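Local coordinates for protein HTH-type transcriptional regulator LysG (Mycobacterium tuberculosis, PDB 3ISP) that probably activates expression of the exporter LysE and represses its own gene, acting as a homodimeric LysR-type DNA-binding transcriptional regulator, at residues G161-L166 against V264-Q269. Numbering follows the deposited sequence.
Sequences GEMRYL and VPLYWQ
Glu162 and Pro265 face each other as a non-hydrogen-bonded antiparallel pair where the segments 161-166 and 264-269 cross at 136° between their N-to-C directions. Strands 155-169 and 255-271, neighbours in a mixed sheet of the LysR substrate-binding domain, a periplasmic-binding-protein-like fold, illustrate how antiparallel strands keep their pairing while twisting, the backbone bonds running on through Leu160 on one side and Leu262 on the other. Met163 and Val264 exchange both backbone bonds, Met163 N to Val264 O at 2.9 Å and Val264 N to Met163 O at 3.0 Å. Next along, Leu266 N gives its hydrogen to Gly161 O at 2.8 Å; at Gly161, phi is 125°, a conformation open chiefly to glycine. On one face Glu162 and Pro265 lie side by side: Glu162 CG rests 3.6 Å from Pro265 CA, and the extended chain carries OE2 alongside the proline ring. Met163 and Leu266 share the other face, their chains slanting across each other until Met163 CE meets Leu266 CD1 at 4.0 Å. Tyr165, whose hydroxyl hydrogen-bonds to Asp104, offers its ring to Val264. With CG2 anti to the carbonyl carbon, Val264 sets that methyl against Tyr165 CD2 and CE2.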
loop_
_atom_site.group_PDB
_atom_site.type_symbol
_atom_site.label_atom_id
_atom_site.label_comp_id
_atom_site.label_asym_id
_atom_site.label_seq_id
_atom_site.Cartn_x
_atom_site.Cartn_y
_atom_site.Cartn_z
ATOM N N GLY A 161 3.463 -31.847 -4.681
ATOM C CA GLY A 161 2.308 -32.370 -5.386
ATOM C C GLY A 161 1.336 -31.251 -5.728
ATOM O O GLY A 161 1.637 -30.082 -5.566
ATOM N N GLU A 162 0.154 -31.600 -6.208
ATOM C CA GLU A 162 -0.880 -30.589 -6.431
ATOM C C GLU A 162 -2.120 -30.850 -5.575
ATOM O O GLU A 162 -2.459 -32.006 -5.289
ATOM C CB GLU A 162 -1.251 -30.524 -7.909
ATOM C CG GLU A 162 -0.067 -30.294 -8.808
ATOM C CD GLU A 162 -0.452 -30.289 -10.272
ATOM O OE1 GLU A 162 -1.582 -30.745 -10.592
ATOM O OE2 GLU A 162 0.383 -29.833 -11.094
ATOM N N MET A 163 -2.766 -29.766 -5.148
ATOM C CA MET A 163 -4.022 -29.834 -4.387
ATOM C C MET A 163 -5.165 -29.609 -5.371
ATOM O O MET A 163 -5.103 -28.692 -6.183
ATOM C CB MET A 163 -4.029 -28.770 -3.269
ATOM C CG MET A 163 -5.358 -28.574 -2.530
ATOM S SD MET A 163 -5.207 -27.660 -0.972
ATOM C CE MET A 163 -4.132 -26.352 -1.503
ATOM N N ARG A 164 -6.185 -30.457 -5.341
ATOM C CA ARG A 164 -7.321 -30.239 -6.237
ATOM C C ARG A 164 -8.444 -29.436 -5.583
ATOM O O ARG A 164 -8.794 -29.667 -4.423
ATOM C CB ARG A 164 -7.883 -31.549 -6.781
ATOM C CG ARG A 164 -9.091 -31.323 -7.664
ATOM C CD ARG A 164 -9.323 -32.470 -8.622
ATOM N NE ARG A 164 -8.163 -32.716 -9.461
ATOM C CZ ARG A 164 -7.877 -33.890 -10.008
ATOM N NH1 ARG A 164 -8.669 -34.926 -9.800
ATOM N NH2 ARG A 164 -6.789 -34.029 -10.750
ATOM N N TYR A 165 -9.009 -28.499 -6.338
ATOM C CA TYR A 165 -10.105 -27.662 -5.857
ATOM C C TYR A 165 -11.401 -27.904 -6.635
ATOM O O TYR A 165 -11.440 -27.699 -7.851
ATOM C CB TYR A 165 -9.722 -26.186 -5.962
ATOM C CG TYR A 165 -8.760 -25.721 -4.901
ATOM C CD1 TYR A 165 -9.222 -25.198 -3.708
ATOM C CD2 TYR A 165 -7.387 -25.790 -5.100
ATOM C CE1 TYR A 165 -8.356 -24.768 -2.738
ATOM C CE2 TYR A 165 -6.510 -25.365 -4.129
ATOM C CZ TYR A 165 -6.998 -24.857 -2.948
ATOM O OH TYR A 165 -6.133 -24.432 -1.966
ATOM N N LEU A 166 -12.455 -28.322 -5.930
ATOM C CA LEU A 166 -13.776 -28.568 -6.531
ATOM C C LEU A 166 -14.680 -27.377 -6.305
ATOM O O LEU A 166 -14.765 -26.882 -5.190
ATOM C CB LEU A 166 -14.419 -29.799 -5.900
ATOM C CG LEU A 166 -13.479 -31.000 -5.914
ATOM C CD1 LEU A 166 -14.065 -32.221 -5.225
ATOM C CD2 LEU A 166 -13.127 -31.308 -7.353
ATOM N N VAL A 264 -3.687 -27.072 -8.245
ATOM C CA VAL A 264 -2.748 -26.037 -7.851
ATOM C C VAL A 264 -1.512 -26.718 -7.310
ATOM O O VAL A 264 -1.570 -27.389 -6.290
ATOM C CB VAL A 264 -3.356 -25.119 -6.770
ATOM C CG1 VAL A 264 -2.632 -23.780 -6.726
ATOM C CG2 VAL A 264 -4.828 -24.902 -7.046
ATOM N N PRO A 265 -0.389 -26.585 -8.021
ATOM C CA PRO A 265 0.873 -27.119 -7.510
ATOM C C PRO A 265 1.232 -26.454 -6.192
ATOM O O PRO A 265 1.174 -25.228 -6.089
ATOM C CB PRO A 265 1.883 -26.694 -8.577
ATOM C CG PRO A 265 1.099 -26.495 -9.800
ATOM C CD PRO A 265 -0.238 -25.990 -9.359
ATOM N N LEU A 266 1.577 -27.257 -5.195
ATOM C CA LEU A 266 2.200 -26.750 -3.983
ATOM C C LEU A 266 3.714 -27.014 -3.999
ATOM O O LEU A 266 4.197 -27.885 -4.737
ATOM C CB LEU A 266 1.579 -27.401 -2.765
ATOM C CG LEU A 266 0.114 -27.043 -2.511
ATOM C CD1 LEU A 266 -0.402 -27.830 -1.326
ATOM C CD2 LEU A 266 -0.046 -25.559 -2.280
ATOM N N TYR A 267 4.445 -26.249 -3.191
ATOM C CA TYR A 267 5.882 -26.406 -3.018
ATOM C C TYR A 267 6.277 -26.244 -1.554
ATOM O O TYR A 267 5.680 -25.459 -0.836
ATOM C CB TYR A 267 6.611 -25.372 -3.867
ATOM C CG TYR A 267 6.239 -25.466 -5.319
ATOM C CD1 TYR A 267 6.978 -26.254 -6.193
ATOM C CD2 TYR A 267 5.137 -24.793 -5.812
ATOM C CE1 TYR A 267 6.639 -26.363 -7.515
ATOM C CE2 TYR A 267 4.788 -24.889 -7.142
ATOM C CZ TYR A 267 5.543 -25.682 -7.992
ATOM O OH TYR A 267 5.192 -25.796 -9.319
ATOM N N TRP A 268 7.277 -26.985 -1.102
ATOM C CA TRP A 268 7.867 -26.701 0.193
ATOM C C TRP A 268 9.192 -25.971 -0.020
ATOM O O TRP A 268 10.165 -26.563 -0.481
ATOM C CB TRP A 268 8.045 -27.984 1.010
ATOM C CG TRP A 268 8.997 -27.876 2.183
ATOM C CD1 TRP A 268 10.298 -28.286 2.215
ATOM C CD2 TRP A 268 8.725 -27.332 3.487
ATOM N NE1 TRP A 268 10.852 -28.027 3.445
ATOM C CE2 TRP A 268 9.903 -27.449 4.244
ATOM C CE3 TRP A 268 7.599 -26.768 4.086
ATOM C CZ2 TRP A 268 9.984 -27.018 5.563
ATOM C CZ3 TRP A 268 7.685 -26.345 5.396
ATOM C CH2 TRP A 268 8.863 -26.465 6.117
ATOM N N GLN A 269 9.206 -24.673 0.281
ATOM C CA GLN A 269 10.425 -23.868 0.240
ATOM C C GLN A 269 11.047 -23.726 1.633
ATOM O O GLN A 269 10.355 -23.363 2.586
ATOM C CB GLN A 269 10.145 -22.485 -0.353
ATOM C CG GLN A 269 9.751 -22.551 -1.802
ATOM C CD GLN A 269 10.054 -21.287 -2.583
ATOM O OE1 GLN A 269 11.100 -20.664 -2.411
ATOM N NE2 GLN A 269 9.152 -20.928 -3.482
#